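Local structure of TRAP-type C4-dicarboxylate:H+ symport system substrate-binding component DctP (Shewanella oneidensis, 4MX6) at residues Val114-Phe119 with Met181-Leu186; Leu154-Lys159 with Leu244-Val249. The protein probably serves as the periplasmic receptor of a TRAP transporter, binding C4-dicarboxylates such as succinate for proton-coupled uptake. All coordinates share one frame; numbering follows the deposited sequence.

Contact 1 of 2, residues Val114-Phe119 with Met181-Leu186; sequences VFDLPF and MASDVL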
ATOM      1  N   VAL A 114      -4.180   1.162  12.017  1.00  8.48           N
ATOM      2  CA  VAL A 114      -3.463   2.378  12.366  1.00  9.00           C
ATOM      3  C   VAL A 114      -2.828   3.035  11.133  1.00  8.28           C
ATOM      4  O   VAL A 114      -2.825   4.258  11.014  1.00  8.25           O
ATOM      5  CB  VAL A 114      -2.421   2.120  13.476  1.00 10.49           C
ATOM      6  CG1 VAL A 114      -1.328   1.156  13.032  1.00 11.01           C
ATOM      7  CG2 VAL A 114      -1.830   3.449  13.958  1.00 12.40           C
ATOM      8  N   PHE A 115      -2.306   2.225  10.220  1.00  7.61           N
ATOM      9  CA  PHE A 115      -1.619   2.758   9.059  1.00  7.40           C
ATOM     10  C   PHE A 115      -2.520   3.544   8.108  1.00  7.73           C
ATOM     11  O   PHE A 115      -2.021   4.337   7.314  1.00  8.79           O
ATOM     12  CB  PHE A 115      -0.917   1.632   8.299  1.00  7.27           C
ATOM     13  CG  PHE A 115       0.367   1.171   8.936  1.00  7.56           C
ATOM     14  CD1 PHE A 115       1.510   1.957   8.865  1.00  7.56           C
ATOM     15  CD2 PHE A 115       0.439  -0.066   9.569  1.00  7.90           C
ATOM     16  CE1 PHE A 115       2.692   1.520   9.421  1.00  7.52           C
ATOM     17  CE2 PHE A 115       1.626  -0.506  10.127  1.00  8.14           C
ATOM     18  CZ  PHE A 115       2.755   0.291  10.051  1.00  8.34           C
ATOM     19  N   ASP A 116      -3.829   3.304   8.161  1.00  6.86           N
ATOM     20  CA  ASP A 116      -4.781   3.955   7.268  1.00  6.98           C
ATOM     21  C   ASP A 116      -5.273   5.302   7.788  1.00  6.82           C
ATOM     22  O   ASP A 116      -5.975   6.008   7.080  1.00  7.65           O
ATOM     23  CB  ASP A 116      -6.001   3.059   7.072  1.00  7.26           C
ATOM     24  CG  ASP A 116      -5.762   1.920   6.105  1.00  9.15           C
ATOM     25  OD1 ASP A 116      -4.741   1.959   5.393  1.00 12.65           O
ATOM     26  OD2 ASP A 116      -6.617   1.001   6.053  1.00  9.10           O
ATOM     27  N   LEU A 117      -4.971   5.645   9.037  1.00  6.54           N
ATOM     28  CA  LEU A 117      -5.554   6.861   9.617  1.00  7.21           C
ATOM     29  C   LEU A 117      -5.110   8.112   8.845  1.00  6.90           C
ATOM     30  O   LEU A 117      -3.920   8.307   8.586  1.00  7.20           O
ATOM     31  CB  LEU A 117      -5.210   6.981  11.102  1.00  7.24           C
ATOM     32  CG  LEU A 117      -5.840   5.911  12.000  1.00  8.55           C
ATOM     33  CD1 LEU A 117      -5.362   6.067  13.426  1.00  9.34           C
ATOM     34  CD2 LEU A 117      -7.363   5.953  11.955  1.00  9.38           C
ATOM     35  N   PRO A 118      -6.067   8.970   8.477  1.00  7.20           N
ATOM     36  CA  PRO A 118      -5.705  10.103   7.625  1.00  7.57           C
ATOM     37  C   PRO A 118      -4.855  11.145   8.348  1.00  7.31           C
ATOM     38  O   PRO A 118      -5.169  11.547   9.469  1.00  7.99           O
ATOM     39  CB  PRO A 118      -7.065  10.670   7.210  1.00  8.78           C
ATOM     40  CG  PRO A 118      -8.041  10.147   8.257  1.00  9.98           C
ATOM     41  CD  PRO A 118      -7.527   8.809   8.617  1.00  8.12           C
ATOM     42  N   PHE A 119      -3.785  11.563   7.692  1.00  7.36           N
ATOM     43  CA  PHE A 119      -2.850  12.567   8.191  1.00  7.64           C
ATOM     44  C   PHE A 119      -2.135  12.140   9.486  1.00  8.24           C
ATOM     45  O   PHE A 119      -1.596  12.975  10.211  1.00  9.69           O
ATOM     46  CB  PHE A 119      -3.536  13.931   8.369  1.00  8.78           C
ATOM     47  CG  PHE A 119      -4.049  14.521   7.078  1.00  8.64           C
ATOM     48  CD1 PHE A 119      -3.185  15.113   6.179  1.00  8.98           C
ATOM     49  CD2 PHE A 119      -5.397  14.482   6.771  1.00  9.35           C
ATOM     50  CE1 PHE A 119      -3.668  15.653   4.992  1.00  9.14           C
ATOM     51  CE2 PHE A 119      -5.870  15.018   5.589  1.00  9.61           C
ATOM     52  CZ  PHE A 119      -5.003  15.607   4.707  1.00  9.96           C
ATOM     53  N   MET A 181      -9.376   1.043  -1.389  1.00  6.62           N
ATOM     54  CA  MET A 181      -8.951  -0.287  -0.984  1.00  7.14           C
ATOM     55  C   MET A 181      -9.941  -0.813   0.054  1.00  7.47           C
ATOM     56  O   MET A 181     -10.642  -0.037   0.706  1.00  7.51           O
ATOM     57  CB  MET A 181      -7.537  -0.229  -0.399  1.00  6.75           C
ATOM     58  CG  MET A 181      -6.483   0.200  -1.416  1.00  6.72           C
ATOM     59  SD  MET A 181      -4.797   0.268  -0.780  1.00  6.82           S
ATOM     60  CE  MET A 181      -4.791   1.830   0.103  1.00  7.04           C
ATOM     61  N   ALA A 182      -9.980  -2.127   0.240  1.00  8.22           N
ATOM     62  CA  ALA A 182     -10.995  -2.732   1.099  1.00  9.19           C
ATOM     63  C   ALA A 182     -10.674  -2.561   2.586  1.00  9.53           C
ATOM     64  O   ALA A 182     -10.221  -3.485   3.252  1.00 12.51           O
ATOM     65  CB  ALA A 182     -11.191  -4.187   0.745  1.00 11.85           C
ATOM     66  N   SER A 183     -10.930  -1.358   3.083  1.00  7.85           N
ATOM     67  CA  SER A 183     -10.616  -0.934   4.440  1.00  7.64           C
ATOM     68  C   SER A 183     -11.760  -0.125   5.017  1.00  8.18           C
ATOM     69  O   SER A 183     -12.196   0.857   4.423  1.00  8.32           O
ATOM     70  CB  SER A 183      -9.374  -0.052   4.418  1.00  7.92           C
ATOM     71  OG  SER A 183      -9.277   0.700   5.616  1.00  8.26           O
ATOM     72  N   ASP A 184     -12.229  -0.517   6.193  1.00  8.80           N
ATOM     73  CA  ASP A 184     -13.225   0.277   6.911  1.00  9.62           C
ATOM     74  C   ASP A 184     -12.700   1.675   7.282  1.00  8.76           C
ATOM     75  O   ASP A 184     -13.472   2.635   7.362  1.00  8.85           O
ATOM     76  CB  ASP A 184     -13.656  -0.423   8.204  1.00 11.67           C
ATOM     77  CG  ASP A 184     -14.483  -1.671   7.968  1.00 15.12           C
ATOM     78  OD1 ASP A 184     -15.101  -1.798   6.896  1.00 15.44           O
ATOM     79  OD2 ASP A 184     -14.550  -2.506   8.904  1.00 17.73           O
ATOM     80  N   VAL A 185     -11.402   1.789   7.562  1.00  7.78           N
ATOM     81  CA  VAL A 185     -10.852   3.093   7.915  1.00  8.22           C
ATOM     82  C   VAL A 185     -10.916   4.019   6.692  1.00  7.18           C
ATOM     83  O   VAL A 185     -11.291   5.190   6.820  1.00  7.95           O
ATOM     84  CB  VAL A 185      -9.395   2.992   8.433  1.00  8.63           C
ATOM     85  CG1 VAL A 185      -8.823   4.381   8.665  1.00  9.11           C
ATOM     86  CG2 VAL A 185      -9.323   2.176   9.722  1.00  9.85           C
ATOM     87  N   LEU A 186     -10.556   3.504   5.513  1.00  7.10           N
ATOM     88  CA  LEU A 186     -10.569   4.345   4.319  1.00  7.07           C
ATOM     89  C   LEU A 186     -11.998   4.717   3.923  1.00  7.25           C
ATOM     90  O   LEU A 186     -12.249   5.830   3.469  1.00  7.62           O
ATOM     91  CB  LEU A 186      -9.799   3.684   3.173  1.00  6.82           C
ATOM     92  CG  LEU A 186      -8.343   3.395   3.541  1.00  7.69           C
ATOM     93  CD1 LEU A 186      -7.651   2.726   2.375  1.00  8.73           C
ATOM     94  CD2 LEU A 186      -7.599   4.661   3.955  1.00  7.91           C
TER
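Asp116 overlaps Val185 and Leu186 at the start of helix 184-191, its CB 3.5 Å from Val185 CG1 while the carboxylate reaches past Leu186 to Ser183. Having CG anti to its own carbonyl carbon (chi1 -78°) brings the carboxylate to the helix start, where Asp116 OD2 accepts a hydrogen bond from Ser183 OG at 2.7 Å. The hydroxyl meets OD2 on its anti side, 33° out of the carboxylate plane. The other oxygen, OD1, is bound by Ser103 OG, so two serines fix the rotation of the group. Here a general principle of helix starts is at work: Ser183 is the N-cap, and its OG accepts from Leu186 N at 3.1 Å in a nearly straight hydrogen bond (N-H...O 165°). The one hydroxyl thus donates a hydrogen bond to the acid and accepts one from the helix backbone, and the nearby helix N terminus would probably favour the charged form of Asp116. Glu106 accepts from Asp184 N and makes a weak hydrogen bond with Ser183 OG. Leu186 crosses Asp116 at about a right angle, bringing Leu186 CD2 to 3.8 Å from Asp116 O. Farther along the loop, Leu117 CD2 touches Val185 CG1 at 3.9 Å; helices 305-326 and 328-337 also pack on this loop, Pro118 on Met315 and Leu117 on Ile331.

Contact 2 of 2, residues Leu154-Lys159 with Leu244-Val249; sequences LHNGMK and LDYMVV
Tyr246 and Leu154 form a hydrogen-bonded antiparallel pair, with Leu154 N giving to Tyr246 O at 3.0 Å and Tyr246 N to Leu154 O at 2.8 Å. Two residues on, a classic beta bulge sets both Asn156 and Gly157 against Leu244. Gly157 N gives to Leu244 O at 3.1 Å, nearly straight (165°), and Leu244 N returns a bond to Gly157 O at 2.9 Å. Asn156 N reaches Leu244 O only weakly and also gives to Asp245 OD1 at 3.0 Å, coming from above the carboxylate plane. Asp245 OD2 and His155 NE2 are both bound by Gln131; the carbonyl of His155, though buried, has no partner. Asn156, its CG anti to the backbone N (chi1 -169°), gives ND2 to Tyr246 OH at 2.9 Å, the hydroxyl lying in the amide plane, while Thr220 holds OD1. That hydroxyl also bonds the succinate, and Lys51 makes a cation-pi contact with the ring. A phenylalanine in place of Tyr246 would probably leave the Asn156 amide without its acceptor and the succinate without one bond. Helix 124-132 lies against His155 and Asp245, helix 260-295 against Leu154, His155 and Val248, and helix 221-226 against Asn156 and Leu244.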
ATOM      1  N   LEU A 154       7.491  -2.768   3.028  1.00  5.44           N
ATOM      2  CA  LEU A 154       7.975  -2.238   1.762  1.00  5.60           C
ATOM      3  C   LEU A 154       7.205  -0.948   1.482  1.00  5.61           C
ATOM      4  O   LEU A 154       5.978  -0.930   1.552  1.00  6.01           O
ATOM      5  CB  LEU A 154       7.764  -3.263   0.643  1.00  6.14           C
ATOM      6  CG  LEU A 154       8.059  -2.783  -0.771  1.00  7.28           C
ATOM      7  CD1 LEU A 154       9.532  -2.460  -0.966  1.00  7.98           C
ATOM      8  CD2 LEU A 154       7.617  -3.836  -1.782  1.00  8.80           C
ATOM      9  N   HIS A 155       7.930   0.111   1.163  1.00  5.70           N
ATOM     10  CA  HIS A 155       7.286   1.392   0.895  1.00  5.68           C
ATOM     11  C   HIS A 155       6.683   1.512  -0.493  1.00  5.48           C
ATOM     12  O   HIS A 155       7.192   0.948  -1.467  1.00  6.32           O
ATOM     13  CB  HIS A 155       8.294   2.531   1.059  1.00  6.30           C
ATOM     14  CG  HIS A 155       8.837   2.629   2.444  1.00  6.85           C
ATOM     15  ND1 HIS A 155      10.146   2.903   2.767  1.00  9.16           N
ATOM     16  CD2 HIS A 155       8.187   2.481   3.619  1.00  6.23           C
ATOM     17  CE1 HIS A 155      10.270   2.911   4.088  1.00  7.09           C
ATOM     18  NE2 HIS A 155       9.093   2.649   4.621  1.00  9.81           N
ATOM     19  N   ASN A 156       5.626   2.322  -0.585  1.00  5.59           N
ATOM     20  CA  ASN A 156       5.232   2.912  -1.856  1.00  5.65           C
ATOM     21  C   ASN A 156       5.337   4.434  -1.739  1.00  5.59           C
ATOM     22  O   ASN A 156       6.285   5.022  -2.262  1.00  6.03           O
ATOM     23  CB  ASN A 156       3.873   2.426  -2.342  1.00  5.95           C
ATOM     24  CG  ASN A 156       3.606   2.852  -3.772  1.00  5.91           C
ATOM     25  OD1 ASN A 156       3.965   3.971  -4.173  1.00  6.03           O
ATOM     26  ND2 ASN A 156       3.022   1.968  -4.559  1.00  7.08           N
ATOM     27  N   GLY A 157       4.423   5.066  -1.007  1.00  5.44           N
ATOM     28  CA  GLY A 157       4.476   6.507  -0.870  1.00  6.33           C
ATOM     29  C   GLY A 157       3.255   7.066  -0.186  1.00  5.50           C
ATOM     30  O   GLY A 157       2.375   6.329   0.220  1.00  5.93           O
ATOM     31  N   MET A 158       3.190   8.387  -0.110  1.00  5.77           N
ATOM     32  CA  MET A 158       2.002   9.047   0.398  1.00  5.57           C
ATOM     33  C   MET A 158       0.942   9.091  -0.697  1.00  5.50           C
ATOM     34  O   MET A 158       1.255   9.169  -1.877  1.00  6.86           O
ATOM     35  CB  MET A 158       2.330  10.458   0.873  1.00  6.97           C
ATOM     36  CG  MET A 158       3.460  10.541   1.892  1.00  9.18           C
ATOM     37  SD  MET A 158       3.259   9.579   3.392  1.00 10.63           S
ATOM     38  CE  MET A 158       1.954  10.498   4.207  1.00 11.97           C
ATOM     39  N   LYS A 159      -0.321   9.036  -0.306  1.00  5.87           N
ATOM     40  CA  LYS A 159      -1.439   9.111  -1.236  1.00  5.66           C
ATOM     41  C   LYS A 159      -1.834  10.542  -1.569  1.00  6.10           C
ATOM     42  O   LYS A 159      -1.799  11.420  -0.712  1.00  7.00           O
ATOM     43  CB  LYS A 159      -2.653   8.373  -0.645  1.00  6.01           C
ATOM     44  CG  LYS A 159      -2.413   6.883  -0.402  1.00  6.13           C
ATOM     45  CD  LYS A 159      -3.630   6.151   0.143  1.00  6.63           C
ATOM     46  CE  LYS A 159      -4.002   6.662   1.525  1.00  6.93           C
ATOM     47  NZ  LYS A 159      -5.065   5.849   2.156  1.00  7.00           N
ATOM     48  N   LEU A 244       0.419   4.712   1.628  1.00  5.54           N
ATOM     49  CA  LEU A 244       0.253   3.408   0.981  1.00  5.92           C
ATOM     50  C   LEU A 244       1.590   2.695   1.089  1.00  5.09           C
ATOM     51  O   LEU A 244       2.544   3.038   0.400  1.00  5.94           O
ATOM     52  CB  LEU A 244      -0.146   3.538  -0.492  1.00  6.94           C
ATOM     53  CG  LEU A 244      -0.007   2.213  -1.321  1.00  9.42           C
ATOM     54  CD1 LEU A 244      -0.944   1.140  -0.834  1.00 10.01           C
ATOM     55  CD2 LEU A 244      -0.228   2.438  -2.811  1.00 10.19           C
ATOM     56  N   ASP A 245       1.654   1.728   1.998  1.00  5.25           N
ATOM     57  CA  ASP A 245       2.813   0.861   2.181  1.00  5.16           C
ATOM     58  C   ASP A 245       2.332  -0.583   2.216  1.00  4.81           C
ATOM     59  O   ASP A 245       1.131  -0.852   2.266  1.00  6.01           O
ATOM     60  CB  ASP A 245       3.565   1.192   3.489  1.00  5.57           C
ATOM     61  CG  ASP A 245       4.789   2.064   3.300  1.00  6.18           C
ATOM     62  OD1 ASP A 245       4.880   2.799   2.301  1.00  6.21           O
ATOM     63  OD2 ASP A 245       5.673   1.972   4.182  1.00  8.10           O
ATOM     64  N   TYR A 246       3.285  -1.508   2.193  1.00  5.20           N
ATOM     65  CA  TYR A 246       3.002  -2.932   2.136  1.00  4.98           C
ATOM     66  C   TYR A 246       3.605  -3.696   3.301  1.00  5.36           C
ATOM     67  O   TYR A 246       4.638  -3.309   3.830  1.00  5.94           O
ATOM     68  CB  TYR A 246       3.591  -3.514   0.856  1.00  5.24           C
ATOM     69  CG  TYR A 246       3.266  -2.743  -0.397  1.00  5.29           C
ATOM     70  CD1 TYR A 246       1.966  -2.628  -0.838  1.00  5.45           C
ATOM     71  CD2 TYR A 246       4.271  -2.138  -1.136  1.00  5.46           C
ATOM     72  CE1 TYR A 246       1.657  -1.942  -2.010  1.00  5.53           C
ATOM     73  CE2 TYR A 246       3.984  -1.478  -2.319  1.00  5.35           C
ATOM     74  CZ  TYR A 246       2.683  -1.383  -2.753  1.00  5.40           C
ATOM     75  OH  TYR A 246       2.421  -0.768  -3.961  1.00  5.76           O
ATOM     76  N   MET A 247       3.000  -4.835   3.624  1.00  5.38           N
ATOM     77  CA  MET A 247       3.697  -5.864   4.406  1.00  5.87           C
ATOM     78  C   MET A 247       3.979  -7.048   3.497  1.00  5.39           C
ATOM     79  O   MET A 247       3.061  -7.596   2.893  1.00  6.11           O
ATOM     80  CB  MET A 247       2.890  -6.321   5.629  1.00  6.29           C
ATOM     81  CG  MET A 247       3.741  -7.145   6.573  1.00  6.48           C
ATOM     82  SD  MET A 247       2.879  -7.764   8.041  1.00  7.40           S
ATOM     83  CE  MET A 247       2.512  -6.221   8.865  1.00  9.00           C
ATOM     84  N   VAL A 248       5.251  -7.420   3.384  1.00  5.66           N
ATOM     85  CA  VAL A 248       5.644  -8.629   2.671  1.00  6.34           C
ATOM     86  C   VAL A 248       5.404  -9.807   3.617  1.00  5.65           C
ATOM     87  O   VAL A 248       5.909  -9.820   4.744  1.00  6.80           O
ATOM     88  CB  VAL A 248       7.111  -8.565   2.222  1.00  6.98           C
ATOM     89  CG1 VAL A 248       7.486  -9.822   1.454  1.00  8.92           C
ATOM     90  CG2 VAL A 248       7.377  -7.301   1.401  1.00  8.00           C
ATOM     91  N   VAL A 249       4.583 -10.755   3.175  1.00  5.95           N
ATOM     92  CA  VAL A 249       4.175 -11.876   4.009  1.00  6.64           C
ATOM     93  C   VAL A 249       4.309 -13.211   3.298  1.00  6.84           C
ATOM     94  O   VAL A 249       4.307 -13.293   2.074  1.00  7.62           O
ATOM     95  CB  VAL A 249       2.704 -11.733   4.484  1.00  7.09           C
ATOM     96  CG1 VAL A 249       2.529 -10.495   5.362  1.00  7.59           C
ATOM     97  CG2 VAL A 249       1.744 -11.664   3.319  1.00  7.58           C
TER

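From the N terminus the chain first reaches 114-119, the loop before helix 124-132, and then strand 148-158 with 154-159. Segment 181-186 follows, closing contact 1 over 61 intervening residues, and only later does strand 243-251 bring 244-249 back to close contact 2 over 84. Since 154-159 lies within the first loop and 181-186 within the second, the two closures cross. Their centres are about 13 Å apart, yet they touch: Leu186 CD2 packs on Lys159 NZ and Met181 SD on Leu244 CD1. Contact 1 joins the start of helix 184-191 to the loop before helix 124-132; contact 2 pairs two strands near the centre of the molecule, beside the succinate.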